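Local coordinates for E3 ubiquitin-protein ligase ORTHRUS 2 (Arabidopsis thaliana, PDB 7DUF), which probably acts as a RING-type E3 ubiquitin ligase linked to DNA methylation, and carries a zinc-binding PHD finger that fails to recognise histone H3K4 peptides, at residues E30-G35 with W41-L46. Numbering follows the deposited sequence.
Sequences ESLTCG and WHVSCL. With ZN (zinc ion), chain D; ZN (zinc ion), chain C.
Leu-32 and Trp-41 face each other as a hydrogen-bonded antiparallel pair: Leu-32 N donates to Trp-41 O (3.0 Å), and Trp-41 N donates back to Leu-32 O. A third backbone bond joins Val-43 N to Glu-30 O (3.0 Å). The packed side is apolar, built from buried Leu-32, Trp-41 and Val-43. Leu-32 CD1 lies 4.2 Å from Val-43 CG2, branched side chains without polar demands; Leu-57 and Leu-53 of the second subunit pack on Leu-32 and Val-43 respectively, and the large Trp-41 ring reaches Trp-59 edge-to-face.

Glu-30 and Ser-31, both partly exposed, form the looser side. The His-42 imidazole lies alongside the extended Glu-30 chain, swung there by a chi1 of -171° that sets CG opposite the backbone N. A histidine suits this place because His-42 ND1 binds zinc at 2.1 Å, whereas His-42 NE2 donates an almost straight bond to Glu-30 OE2 (2.8 Å). The long glutamate carries its carboxylate to the ring's edge, nearly coplanar (10°), which probably steadies the ring. Cutting Glu-30 back to an alanine removes the carboxylate, and His-42 NE2 would probably lose this acceptor, leaving zinc on ND1 to hold the ring with less help.

Cys-45 joins His-42, Cys-19 and Cys-22 on that zinc; Cys-34 serves the other, with Cys-37, Cys-61 and Cys-64. A short two-stranded hairpin linking two such sites is the core of the cross-brace PHD finger.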
# COMPACT_ATOMS: atom_id res chain seq x y z
N GLU A 30 -7.75 -1.00 -4.78
CA GLU A 30 -8.35 0.30 -4.54
C GLU A 30 -8.45 0.63 -3.05
O GLU A 30 -9.13 1.59 -2.68
CB GLU A 30 -9.74 0.38 -5.17
CG GLU A 30 -9.79 0.02 -6.65
CD GLU A 30 -11.07 0.48 -7.31
OE1 GLU A 30 -11.32 0.07 -8.46
OE2 GLU A 30 -11.82 1.26 -6.69
N SER A 31 -7.79 -0.14 -2.19
CA SER A 31 -7.90 0.02 -0.75
C SER A 31 -6.57 0.48 -0.16
O SER A 31 -5.51 0.00 -0.55
CB SER A 31 -8.33 -1.29 -0.08
OG SER A 31 -7.89 -1.35 1.26
N LEU A 32 -6.66 1.42 0.78
CA LEU A 32 -5.49 1.95 1.48
C LEU A 32 -5.81 2.07 2.96
O LEU A 32 -6.85 2.64 3.32
CB LEU A 32 -5.08 3.31 0.92
CG LEU A 32 -3.69 3.41 0.28
CD1 LEU A 32 -3.28 4.87 0.11
CD2 LEU A 32 -2.66 2.65 1.11
N THR A 33 -4.94 1.53 3.80
CA THR A 33 -5.10 1.62 5.24
C THR A 33 -4.09 2.60 5.81
O THR A 33 -2.95 2.69 5.34
CB THR A 33 -4.94 0.25 5.91
OG1 THR A 33 -3.56 0.03 6.23
CG2 THR A 33 -5.42 -0.86 4.99
N CYS A 34 -4.52 3.35 6.83
CA CYS A 34 -3.66 4.35 7.44
C CYS A 34 -2.54 3.70 8.24
O CYS A 34 -2.72 2.63 8.83
CB CYS A 34 -4.49 5.27 8.34
SG CYS A 34 -3.56 6.60 9.15
N GLY A 35 -1.38 4.34 8.24
CA GLY A 35 -0.27 3.86 9.04
C GLY A 35 -0.33 4.23 10.50
O GLY A 35 0.50 3.77 11.29
N TRP A 41 -9.39 3.10 3.69
CA TRP A 41 -10.01 4.16 2.91
C TRP A 41 -10.09 3.74 1.45
O TRP A 41 -9.19 3.07 0.94
CB TRP A 41 -9.23 5.48 3.02
CG TRP A 41 -9.29 6.11 4.38
CD1 TRP A 41 -8.68 5.66 5.51
CD2 TRP A 41 -9.98 7.30 4.75
NE1 TRP A 41 -8.96 6.49 6.56
CE2 TRP A 41 -9.76 7.51 6.12
CE3 TRP A 41 -10.78 8.22 4.04
CZ2 TRP A 41 -10.29 8.60 6.81
CZ3 TRP A 41 -11.31 9.30 4.73
CH2 TRP A 41 -11.07 9.48 6.10
N HIS A 42 -11.18 4.13 0.79
CA HIS A 42 -11.32 3.89 -0.64
C HIS A 42 -10.50 4.93 -1.39
O HIS A 42 -10.84 6.12 -1.38
CB HIS A 42 -12.79 3.93 -1.05
CG HIS A 42 -13.04 3.48 -2.45
ND1 HIS A 42 -14.23 3.69 -3.11
CD2 HIS A 42 -12.24 2.82 -3.33
CE1 HIS A 42 -14.16 3.19 -4.32
NE2 HIS A 42 -12.96 2.66 -4.49
N VAL A 43 -9.42 4.49 -2.04
CA VAL A 43 -8.47 5.43 -2.64
C VAL A 43 -9.12 6.21 -3.77
O VAL A 43 -8.69 7.33 -4.09
CB VAL A 43 -7.21 4.68 -3.12
CG1 VAL A 43 -7.41 4.11 -4.52
CG2 VAL A 43 -6.00 5.60 -3.07
N SER A 44 -10.17 5.66 -4.39
CA SER A 44 -10.85 6.38 -5.46
C SER A 44 -11.59 7.60 -4.93
O SER A 44 -11.61 8.66 -5.57
CB SER A 44 -11.81 5.45 -6.19
OG SER A 44 -12.96 6.15 -6.63
N CYS A 45 -12.20 7.48 -3.75
CA CYS A 45 -13.02 8.54 -3.17
C CYS A 45 -12.22 9.54 -2.35
O CYS A 45 -12.82 10.34 -1.62
CB CYS A 45 -14.12 7.93 -2.31
SG CYS A 45 -15.40 7.05 -3.23
N LEU A 46 -10.89 9.51 -2.43
CA LEU A 46 -10.08 10.46 -1.69
C LEU A 46 -10.06 11.81 -2.39
O LEU A 46 -10.40 11.94 -3.56
CB LEU A 46 -8.65 9.93 -1.52
CG LEU A 46 -8.43 8.90 -0.41
CD1 LEU A 46 -6.96 8.49 -0.36
CD2 LEU A 46 -8.88 9.45 0.94
ZN ZN D . -15.78 4.91 -2.42
ZN ZN C . -5.43 7.56 10.16